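Local coordinates for protein proline dehydrogenase (Deinococcus radiodurans, PDB 4H6Q) that oxidises L-proline to delta-1-pyrroline-5-carboxylate with FAD as cofactor and passes the electrons to a quinone, the first step of proline breakdown to glutamate, at residues Y170-L175 with V201-K206; M190-Y195 with Q211-L216. All coordinates share one frame; numbering follows the deposited sequence.

Both contacts lie in the beta8-alpha8 barrel, on the same side of the chain's centre, with their own centres about 8 Å apart. Their segments alternate along the chain: residues 170-175 lead from strand 163-168 into helix 174-180; residues 190-195 leave the end of strand 188-191; residues 201-206 close the following loop; and residues 211-216 belong to helix 206-222. Interaction 2 packs that helix on its strand beside the FAD; interaction 1 ties the loop between them to the neighbouring strand-to-helix connection. They meet directly: Y170 N lies 2.9 Å from K192 O and Y170 OH 3.0 Å from Y195 N, both probable hydrogen bonds. The loops next to the flavin are thereby joined to one another.

Interaction 1. Residues Y170-L175 with V201-K206; sequences YLYRSL and VAYPDK
The carbonyl O of V201 is gripped by two donors: Y172 N at 3.2 Å, on a fairly straight bond, and a water that also accepts from R173 N. A second backbone bond, Y203 N to Y170 O at 2.9 Å, completes a single beta bridge between L171 and A202. Next to the type I turn from L171 to S174, this bridge joins the loop before helix 206-222 to the connection leading into helix 174-180 of the barrel. The Y170 carbonyl O also takes a CA-H...O contact from A202, whose CB lies over one face of the Y170 ring. Alongside, L171 CD2 and V201 CG1 touch tightly at 3.5 Å. Beside the bridge, two tyrosines form a T-shaped pair, centroids 4.6 Å apart and planes at 69°: the edge of Y172 points at the face of Y203, with CD1 over the ring centre. Y172 CG stands anti to its carbonyl carbon (chi1 -55°), which lays the ring's face against A202 CA and carries OH on to A199 O. With Y203 cut back to an alanine, the Y172 edge would probably lose the aromatic face it points into. Two main-chain bonds thus pair the backbones, flanked by aromatic and methyl contacts.

Interaction 2. Residues M190-Y195 with Q211-L216; sequences MVKGAY and QNYRRL. With FAD (flavin-adenine dinucleotide), chain C.
The end of strand 188-191 and the loop after it run past residues 211-216 of helix 206-222, with the CA atoms of K192 and Y213 6.5 Å apart, those of M190 and L216 6.8 Å. With CG anti to the backbone N (chi1 -171°), Y213 reaches across from the helix and presents a ring edge to the strand's main chain: CE1 lies 3.5 Å from V191 C, nearly in the ring plane, and OH 2.9 Å from M190 O. The same hydroxyl has a weak hydrogen bond with A230 O of the next strand. M190 bends at chi2 (-51°), which brings SD against L216 CB at 3.9 Å. At about a right angle to Y213, the K192 chain passes the ring's CD1 with its CG, then runs extended until NZ reaches FAD O1A at 2.8 Å; D210 and D233 hold the same ammonium by salt bridges. V191 points away from the helix and sets CG2 3.3 Å from FAD N1. A194 N donates to FAD O2 at 2.9 Å, and G193, at backbone angles that suit glycine, exchanges weak bonds with the ribityl O3'. Toward the helix this beta-alpha-beta strand thus offers M190 and main-chain atoms; toward FAD, V191 at its end gives methyls, and the residues after it N-H groups and a lysine ammonium, shared with two aspartates, that probably offsets part of the pyrophosphate charge.

Interaction 1. Residues Y170-L175 with V201-K206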
ATOM      1  N   TYR A 170       9.412  -0.199  11.802  1.00 13.00           N
ATOM      2  CA  TYR A 170      10.135  -1.164  12.627  1.00 14.21           C
ATOM      3  C   TYR A 170      11.582  -1.344  12.222  1.00 14.63           C
ATOM      4  O   TYR A 170      12.367  -1.911  13.004  1.00 16.28           O
ATOM      5  CB  TYR A 170       9.387  -2.507  12.795  1.00 15.78           C
ATOM      6  CG  TYR A 170       9.197  -3.437  11.588  1.00 14.96           C
ATOM      7  CD1 TYR A 170       8.452  -4.616  11.752  1.00 14.64           C
ATOM      8  CD2 TYR A 170       9.660  -3.145  10.295  1.00 14.62           C
ATOM      9  CE1 TYR A 170       8.222  -5.518  10.687  1.00 16.79           C
ATOM     10  CE2 TYR A 170       9.416  -4.019   9.217  1.00 14.67           C
ATOM     11  CZ  TYR A 170       8.683  -5.194   9.420  1.00 13.33           C
ATOM     12  OH  TYR A 170       8.444  -6.042   8.358  1.00 14.86           O
ATOM     13  N   LEU A 171      11.988  -0.856  11.048  1.00 14.51           N
ATOM     14  CA  LEU A 171      13.391  -1.053  10.602  1.00 14.29           C
ATOM     15  C   LEU A 171      14.310   0.070  11.078  1.00 15.63           C
ATOM     16  O   LEU A 171      13.984   1.255  10.928  1.00 15.67           O
ATOM     17  CB  LEU A 171      13.493  -1.136   9.076  1.00 13.70           C
ATOM     18  CG  LEU A 171      12.762  -2.271   8.355  1.00 13.13           C
ATOM     19  CD1 LEU A 171      13.186  -2.318   6.873  1.00 15.94           C
ATOM     20  CD2 LEU A 171      12.999  -3.621   8.997  1.00 14.45           C
ATOM     21  N   TYR A 172      15.484  -0.290  11.594  1.00 16.31           N
ATOM     22  CA  TYR A 172      16.468   0.705  11.974  1.00 16.80           C
ATOM     23  C   TYR A 172      16.875   1.612  10.831  1.00 18.06           C
ATOM     24  O   TYR A 172      17.220   2.769  11.081  1.00 18.69           O
ATOM     25  CB  TYR A 172      17.744   0.020  12.490  1.00 17.43           C
ATOM     26  CG  TYR A 172      17.526  -0.958  13.615  1.00 20.32           C
ATOM     27  CD1 TYR A 172      17.022  -0.552  14.849  1.00 21.14           C
ATOM     28  CD2 TYR A 172      17.914  -2.284  13.477  1.00 22.66           C
ATOM     29  CE1 TYR A 172      16.873  -1.474  15.901  1.00 22.20           C
ATOM     30  CE2 TYR A 172      17.758  -3.192  14.509  1.00 24.08           C
ATOM     31  CZ  TYR A 172      17.250  -2.781  15.724  1.00 22.50           C
ATOM     32  OH  TYR A 172      17.100  -3.701  16.760  1.00 24.68           O
ATOM     33  N   ARG A 173      16.840   1.100   9.593  1.00 16.23           N
ATOM     34  CA  ARG A 173      17.362   1.855   8.432  1.00 16.03           C
ATOM     35  C   ARG A 173      16.384   2.913   7.899  1.00 14.84           C
ATOM     36  O   ARG A 173      16.764   3.748   7.054  1.00 16.30           O
ATOM     37  CB  ARG A 173      17.683   0.903   7.284  1.00 15.67           C
ATOM     38  CG  ARG A 173      16.473   0.031   6.824  1.00 15.21           C
ATOM     39  CD  ARG A 173      16.831  -0.781   5.565  1.00 16.45           C
ATOM     40  NE  ARG A 173      17.202   0.110   4.455  1.00 15.31           N
ATOM     41  CZ  ARG A 173      17.885  -0.273   3.382  1.00 17.32           C
ATOM     42  NH1 ARG A 173      18.290  -1.544   3.243  1.00 18.51           N
ATOM     43  NH2 ARG A 173      18.186   0.616   2.448  1.00 17.88           N
ATOM     44  N   SER A 174      15.125   2.863   8.339  1.00 14.61           N
ATOM     45  CA  SER A 174      14.078   3.625   7.657  1.00 14.73           C
ATOM     46  C   SER A 174      14.226   5.165   7.726  1.00 15.50           C
ATOM     47  O   SER A 174      13.957   5.848   6.730  1.00 14.08           O
ATOM     48  CB  SER A 174      12.688   3.204   8.143  1.00 14.35           C
ATOM     49  OG  SER A 174      12.430   1.880   7.691  1.00 14.04           O
ATOM     50  N   LEU A 175      14.628   5.717   8.877  1.00 14.88           N
ATOM     51  CA  LEU A 175      14.793   7.165   8.956  1.00 15.29           C
ATOM     52  C   LEU A 175      15.846   7.668   7.963  1.00 14.83           C
ATOM     53  O   LEU A 175      15.657   8.710   7.314  1.00 15.57           O
ATOM     54  CB  LEU A 175      15.145   7.623  10.379  1.00 17.58           C
ATOM     55  CG  LEU A 175      13.952   7.801  11.328  1.00 22.35           C
ATOM     56  CD1 LEU A 175      14.488   8.287  12.654  1.00 24.76           C
ATOM     57  CD2 LEU A 175      12.895   8.789  10.838  1.00 22.08           C
ATOM     58  N   VAL A 201      17.678  -6.289  12.494  1.00 25.12           N
ATOM     59  CA  VAL A 201      17.051  -5.546  11.371  1.00 26.07           C
ATOM     60  C   VAL A 201      15.965  -4.628  11.875  1.00 21.88           C
ATOM     61  O   VAL A 201      15.771  -3.510  11.349  1.00 20.38           O
ATOM     62  CB  VAL A 201      16.432  -6.609  10.372  1.00 27.97           C
ATOM     63  CG1 VAL A 201      15.432  -6.073   9.425  1.00 29.00           C
ATOM     64  CG2 VAL A 201      17.577  -7.444   9.665  1.00 29.31           C
ATOM     65  N   ALA A 202      15.197  -5.115  12.848  1.00 21.44           N
ATOM     66  CA  ALA A 202      14.007  -4.437  13.340  1.00 21.98           C
ATOM     67  C   ALA A 202      13.990  -4.288  14.837  1.00 22.29           C
ATOM     68  O   ALA A 202      14.382  -5.202  15.553  1.00 22.02           O
ATOM     69  CB  ALA A 202      12.788  -5.172  12.908  1.00 19.42           C
ATOM     70  N   TYR A 203      13.484  -3.154  15.313  1.00 20.50           N
ATOM     71  CA  TYR A 203      13.323  -2.895  16.754  1.00 19.79           C
ATOM     72  C   TYR A 203      12.449  -3.973  17.420  1.00 22.27           C
ATOM     73  O   TYR A 203      11.305  -4.163  17.010  1.00 22.82           O
ATOM     74  CB  TYR A 203      12.587  -1.573  16.961  1.00 19.81           C
ATOM     75  CG  TYR A 203      13.344  -0.331  16.611  1.00 20.71           C
ATOM     76  CD1 TYR A 203      14.329   0.141  17.461  1.00 21.08           C
ATOM     77  CD2 TYR A 203      13.052   0.405  15.453  1.00 21.15           C
ATOM     78  CE1 TYR A 203      15.021   1.303  17.192  1.00 23.90           C
ATOM     79  CE2 TYR A 203      13.772   1.579  15.150  1.00 23.07           C
ATOM     80  CZ  TYR A 203      14.763   2.000  16.028  1.00 25.01           C
ATOM     81  OH  TYR A 203      15.468   3.162  15.748  1.00 28.89           O
ATOM     82  N   PRO A 204      12.964  -4.666  18.450  1.00 24.28           N
ATOM     83  CA  PRO A 204      12.099  -5.664  19.076  1.00 26.37           C
ATOM     84  C   PRO A 204      11.023  -5.071  19.962  1.00 28.37           C
ATOM     85  O   PRO A 204       9.979  -5.713  20.174  1.00 31.50           O
ATOM     86  CB  PRO A 204      13.056  -6.452  19.975  1.00 26.90           C
ATOM     87  CG  PRO A 204      14.367  -6.198  19.452  1.00 27.48           C
ATOM     88  CD  PRO A 204      14.389  -4.898  18.737  1.00 26.69           C
ATOM     89  N   ASP A 205      11.272  -3.897  20.525  1.00 25.42           N
ATOM     90  CA  ASP A 205      10.302  -3.293  21.443  1.00 25.36           C
ATOM     91  C   ASP A 205       9.272  -2.476  20.660  1.00 23.84           C
ATOM     92  O   ASP A 205       9.614  -1.567  19.895  1.00 22.40           O
ATOM     93  CB  ASP A 205      11.028  -2.385  22.432  1.00 27.37           C
ATOM     94  CG  ASP A 205      10.181  -2.013  23.645  1.00 33.06           C
ATOM     95  OD1 ASP A 205       8.963  -1.820  23.529  1.00 34.91           O
ATOM     96  OD2 ASP A 205      10.755  -1.895  24.742  1.00 37.30           O
ATOM     97  N   LYS A 206       8.000  -2.784  20.879  1.00 22.98           N
ATOM     98  CA  LYS A 206       6.907  -2.092  20.193  1.00 22.88           C
ATOM     99  C   LYS A 206       6.887  -0.609  20.505  1.00 20.02           C
ATOM    100  O   LYS A 206       6.503   0.177  19.644  1.00 19.52           O
ATOM    101  CB  LYS A 206       5.562  -2.746  20.534  1.00 26.08           C
TER
HETATM  102  O   HOH W   1      17.141  -2.025   9.382  1.00 19.62           O

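Interaction 2. Residues M190-Y195 with Q211-L216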
ATOM      1  N   MET A 190       3.822   5.697   5.473  1.00  9.12           N
ATOM      2  CA  MET A 190       4.500   5.193   6.665  1.00  9.27           C
ATOM      3  C   MET A 190       3.650   4.111   7.291  1.00  9.03           C
ATOM      4  O   MET A 190       2.438   4.323   7.500  1.00  9.13           O
ATOM      5  CB  MET A 190       4.730   6.302   7.679  1.00  9.99           C
ATOM      6  CG  MET A 190       5.462   7.535   7.074  1.00  9.72           C
ATOM      7  SD  MET A 190       6.960   7.051   6.180  1.00 11.48           S
ATOM      8  CE  MET A 190       7.450   8.678   5.597  1.00 12.04           C
ATOM      9  N   VAL A 191       4.272   2.943   7.556  1.00  9.24           N
ATOM     10  CA  VAL A 191       3.576   1.804   8.170  1.00  9.53           C
ATOM     11  C   VAL A 191       4.464   1.318   9.305  1.00 10.42           C
ATOM     12  O   VAL A 191       5.647   1.676   9.370  1.00 11.73           O
ATOM     13  CB  VAL A 191       3.362   0.651   7.146  1.00  9.85           C
ATOM     14  CG1 VAL A 191       2.589   1.164   5.934  1.00 10.25           C
ATOM     15  CG2 VAL A 191       4.682   0.023   6.689  1.00  9.95           C
ATOM     16  N   LYS A 192       3.926   0.484  10.196  1.00 11.45           N
ATOM     17  CA  LYS A 192       4.751  -0.163  11.239  1.00 11.63           C
ATOM     18  C   LYS A 192       5.629  -1.263  10.635  1.00 13.20           C
ATOM     19  O   LYS A 192       6.849  -1.259  10.851  1.00 16.11           O
ATOM     20  CB  LYS A 192       3.873  -0.663  12.400  1.00 11.19           C
ATOM     21  CG  LYS A 192       3.211   0.480  13.163  1.00 12.37           C
ATOM     22  CD  LYS A 192       2.541  -0.023  14.455  1.00 12.52           C
ATOM     23  CE  LYS A 192       1.693   1.120  15.061  1.00 13.61           C
ATOM     24  NZ  LYS A 192       1.303   0.743  16.474  1.00 13.90           N
ATOM     25  N   GLY A 193       5.048  -2.210   9.919  1.00 13.23           N
ATOM     26  CA  GLY A 193       5.804  -3.284   9.285  1.00 13.07           C
ATOM     27  C   GLY A 193       5.112  -4.624   9.429  1.00 13.16           C
ATOM     28  O   GLY A 193       4.719  -4.984  10.532  1.00 14.98           O
ATOM     29  N   ALA A 194       4.957  -5.351   8.315  1.00 13.19           N
ATOM     30  CA  ALA A 194       4.082  -6.532   8.267  1.00 13.39           C
ATOM     31  C   ALA A 194       4.766  -7.868   8.455  1.00 14.45           C
ATOM     32  O   ALA A 194       4.069  -8.861   8.617  1.00 17.18           O
ATOM     33  CB  ALA A 194       3.290  -6.583   6.970  1.00 14.31           C
ATOM     34  N   TYR A 195       6.092  -7.909   8.429  1.00 13.32           N
ATOM     35  CA  TYR A 195       6.837  -9.174   8.264  1.00 14.78           C
ATOM     36  C   TYR A 195       7.560  -9.598   9.544  1.00 16.33           C
ATOM     37  O   TYR A 195       7.652  -8.821  10.500  1.00 17.94           O
ATOM     38  CB  TYR A 195       7.814  -9.056   7.076  1.00 15.55           C
ATOM     39  CG  TYR A 195       7.082  -8.768   5.786  1.00 15.07           C
ATOM     40  CD1 TYR A 195       6.555  -9.808   4.997  1.00 17.03           C
ATOM     41  CD2 TYR A 195       6.879  -7.466   5.369  1.00 14.09           C
ATOM     42  CE1 TYR A 195       5.854  -9.540   3.824  1.00 17.89           C
ATOM     43  CE2 TYR A 195       6.174  -7.202   4.217  1.00 15.76           C
ATOM     44  CZ  TYR A 195       5.686  -8.227   3.441  1.00 15.20           C
ATOM     45  OH  TYR A 195       4.981  -7.893   2.308  1.00 17.98           O
ATOM     46  N   GLN A 211       7.403   4.890  18.401  1.00 16.16           N
ATOM     47  CA  GLN A 211       8.093   6.164  18.395  1.00 17.07           C
ATOM     48  C   GLN A 211       8.713   6.461  17.038  1.00 16.59           C
ATOM     49  O   GLN A 211       8.642   7.598  16.538  1.00 16.38           O
ATOM     50  CB  GLN A 211       9.159   6.232  19.480  1.00 19.76           C
ATOM     51  CG  GLN A 211       9.526   7.678  19.772  1.00 28.12           C
ATOM     52  CD  GLN A 211       8.270   8.575  20.083  1.00 36.73           C
ATOM     53  OE1 GLN A 211       7.284   8.148  20.741  1.00 40.30           O
ATOM     54  NE2 GLN A 211       8.317   9.802  19.609  1.00 40.07           N
ATOM     55  N   ASN A 212       9.315   5.434  16.440  1.00 15.78           N
ATOM     56  CA  ASN A 212       9.979   5.613  15.148  1.00 14.21           C
ATOM     57  C   ASN A 212       8.938   5.932  14.079  1.00 14.15           C
ATOM     58  O   ASN A 212       9.229   6.670  13.130  1.00 13.61           O
ATOM     59  CB  ASN A 212      10.806   4.375  14.768  1.00 14.96           C
ATOM     60  CG  ASN A 212      11.878   4.700  13.769  1.00 15.90           C
ATOM     61  OD1 ASN A 212      12.628   5.668  13.960  1.00 18.48           O
ATOM     62  ND2 ASN A 212      12.005   3.895  12.716  1.00 15.84           N
ATOM     63  N   TYR A 213       7.723   5.384  14.235  1.00 12.73           N
ATOM     64  CA  TYR A 213       6.615   5.708  13.348  1.00 11.71           C
ATOM     65  C   TYR A 213       6.330   7.207  13.354  1.00 11.91           C
ATOM     66  O   TYR A 213       6.224   7.863  12.278  1.00 12.17           O
ATOM     67  CB  TYR A 213       5.371   4.889  13.735  1.00 11.28           C
ATOM     68  CG  TYR A 213       4.248   5.015  12.725  1.00 11.04           C
ATOM     69  CD1 TYR A 213       4.058   4.050  11.746  1.00 10.69           C
ATOM     70  CD2 TYR A 213       3.377   6.137  12.735  1.00 11.36           C
ATOM     71  CE1 TYR A 213       3.029   4.161  10.795  1.00 10.49           C
ATOM     72  CE2 TYR A 213       2.369   6.243  11.815  1.00 11.13           C
ATOM     73  CZ  TYR A 213       2.206   5.279  10.845  1.00 10.01           C
ATOM     74  OH  TYR A 213       1.212   5.445   9.900  1.00 10.76           O
ATOM     75  N   ARG A 214       6.207   7.778  14.548  1.00 13.11           N
ATOM     76  CA  ARG A 214       6.021   9.219  14.658  1.00 13.81           C
ATOM     77  C   ARG A 214       7.158   9.999  14.006  1.00 13.89           C
ATOM     78  O   ARG A 214       6.892  10.970  13.299  1.00 13.73           O
ATOM     79  CB  ARG A 214       5.850   9.629  16.119  1.00 15.44           C
ATOM     80  CG  ARG A 214       4.583   9.090  16.750  1.00 15.40           C
ATOM     81  CD  ARG A 214       4.597   9.393  18.252  1.00 18.20           C
ATOM     82  NE  ARG A 214       3.316   9.155  18.906  1.00 19.50           N
ATOM     83  CZ  ARG A 214       2.877   7.971  19.287  1.00 21.77           C
ATOM     84  NH1 ARG A 214       3.636   6.886  19.091  1.00 23.23           N
ATOM     85  NH2 ARG A 214       1.690   7.885  19.906  1.00 22.14           N
ATOM     86  N   ARG A 215       8.418   9.615  14.246  1.00 14.13           N
ATOM     87  CA  ARG A 215       9.545  10.337  13.643  1.00 15.50           C
ATOM     88  C   ARG A 215       9.435  10.317  12.122  1.00 14.38           C
ATOM     89  O   ARG A 215       9.676  11.334  11.472  1.00 14.78           O
ATOM     90  CB  ARG A 215      10.907   9.751  14.108  1.00 16.72           C
ATOM     91  CG  ARG A 215      11.172   9.921  15.593  1.00 20.48           C
ATOM     92  CD  ARG A 215      12.629   9.551  15.940  1.00 25.65           C
ATOM     93  NE  ARG A 215      12.828   8.105  15.896  1.00 33.75           N
ATOM     94  CZ  ARG A 215      12.987   7.333  16.972  1.00 36.76           C
ATOM     95  NH1 ARG A 215      12.997   7.884  18.187  1.00 39.58           N
ATOM     96  NH2 ARG A 215      13.154   6.026  16.842  1.00 34.90           N
ATOM     97  N   LEU A 216       9.070   9.174  11.534  1.00 12.80           N
ATOM     98  CA  LEU A 216       8.975   9.098  10.076  1.00 12.38           C
ATOM     99  C   LEU A 216       7.896  10.065   9.546  1.00 11.48           C
ATOM    100  O   LEU A 216       8.123  10.792   8.567  1.00 12.19           O
ATOM    101  CB  LEU A 216       8.632   7.666   9.624  1.00 12.56           C
ATOM    102  CG  LEU A 216       9.836   6.730   9.544  1.00 13.78           C
ATOM    103  CD1 LEU A 216       9.308   5.315   9.410  1.00 15.80           C
ATOM    104  CD2 LEU A 216      10.738   7.095   8.338  1.00 13.75           C
TER
HETATM  105  PA  FAD C2001      -1.084  -2.235  15.514  0.55 14.40           P
HETATM  106  O1A FAD C2001      -0.253  -1.619  16.644  0.55 15.96           O
HETATM  107  O2A FAD C2001      -0.695  -3.566  15.016  0.55 18.64           O
HETATM  108  O5B FAD C2001      -2.557  -2.327  15.793  0.55 12.22           O
HETATM  109  C5B FAD C2001      -3.266  -1.183  16.241  0.55 12.38           C
HETATM  110  C4B FAD C2001      -4.738  -1.452  16.477  0.55 11.53           C
HETATM  111  O4B FAD C2001      -5.364  -1.514  15.216  0.55 10.79           O
HETATM  112  C3B FAD C2001      -5.031  -2.769  17.098  0.55 13.61           C
HETATM  113  O3B FAD C2001      -4.901  -2.803  18.509  0.55 16.46           O
HETATM  114  C2B FAD C2001      -6.411  -3.004  16.614  0.55 11.61           C
HETATM  115  O2B FAD C2001      -7.352  -2.184  17.272  0.55 15.55           O
HETATM  116  C1B FAD C2001      -6.297  -2.555  15.193  0.55 10.69           C
HETATM  117  N9A FAD C2001      -5.837  -3.598  14.275  0.55  9.62           N
HETATM  118  C8A FAD C2001      -4.681  -3.572  13.497  0.55 10.01           C
HETATM  119  N7A FAD C2001      -4.557  -4.677  12.761  0.55  9.02           N
HETATM  120  C5A FAD C2001      -5.680  -5.456  13.023  0.55  7.85           C
HETATM  121  C6A FAD C2001      -6.111  -6.693  12.580  0.55  9.64           C
HETATM  122  N6A FAD C2001      -5.369  -7.445  11.620  0.55 10.71           N
HETATM  123  N1A FAD C2001      -7.267  -7.173  13.066  0.55 10.89           N
HETATM  124  C2A FAD C2001      -8.008  -6.490  13.963  0.55 12.06           C
HETATM  125  N3A FAD C2001      -7.635  -5.290  14.435  0.55 10.34           N
HETATM  126  C4A FAD C2001      -6.503  -4.776  13.967  0.55  9.21           C
HETATM  127  N1  FAD C2001       3.372  -2.976   6.049  0.55  8.53           N
HETATM  128  C2  FAD C2001       4.382  -3.338   5.212  0.55  8.69           C
HETATM  129  O2  FAD C2001       5.397  -3.973   5.747  0.55  7.61           O
HETATM  130  N3  FAD C2001       4.378  -3.049   3.874  0.55  9.52           N
HETATM  131  C4  FAD C2001       3.319  -2.366   3.289  0.55  9.88           C
HETATM  132  O4  FAD C2001       3.324  -2.106   1.966  0.55 10.22           O
HETATM  133  C4X FAD C2001       2.202  -1.958   4.144  0.55  9.57           C
HETATM  134  N5  FAD C2001       1.130  -1.280   3.624  0.55  8.53           N
HETATM  135  C5X FAD C2001       0.137  -0.896   4.497  0.55  6.88           C
HETATM  136  C6  FAD C2001      -0.970  -0.190   3.999  0.55  6.56           C
HETATM  137  C7  FAD C2001      -1.991   0.242   4.883  0.55  7.52           C
HETATM  138  C7M FAD C2001      -3.195   1.011   4.344  0.55  9.74           C
HETATM  139  C8  FAD C2001      -1.872  -0.051   6.264  0.55  6.68           C
HETATM  140  C8M FAD C2001      -2.929   0.395   7.238  0.55  6.42           C
HETATM  141  C9  FAD C2001      -0.779  -0.788   6.745  0.55  7.04           C
HETATM  142  C9A FAD C2001       0.222  -1.188   5.881  0.55  8.79           C
HETATM  143  N10 FAD C2001       1.323  -1.894   6.403  0.55 11.44           N
HETATM  144  C10 FAD C2001       2.311  -2.291   5.536  0.55  9.36           C
HETATM  145  C1' FAD C2001       1.468  -2.176   7.822  0.55 13.33           C
HETATM  146  C2' FAD C2001       1.077  -3.542   8.293  0.55 16.62           C
HETATM  147  O2' FAD C2001       0.021  -3.967   7.440  0.55 17.79           O
HETATM  148  C3' FAD C2001       0.903  -3.193   9.791  0.55 19.73           C
HETATM  149  O3' FAD C2001       1.995  -3.494  10.608  0.55 17.45           O
HETATM  150  C4' FAD C2001      -0.353  -3.606  10.452  0.55 21.36           C
HETATM  151  O4' FAD C2001      -1.357  -2.996   9.722  0.55 21.81           O
HETATM  152  C5' FAD C2001      -0.327  -3.112  11.891  0.55 18.59           C
HETATM  153  O5' FAD C2001      -1.490  -2.382  12.133  0.55 13.44           O
HETATM  154  P   FAD C2001      -1.479  -0.956  12.840  0.55 10.42           P
HETATM  155  O1P FAD C2001      -0.480   0.130  12.336  0.55  9.51           O
HETATM  156  O2P FAD C2001      -2.994  -0.639  12.960  0.55 13.71           O
HETATM  157  O3P FAD C2001      -1.106  -1.207  14.391  0.55 13.05           O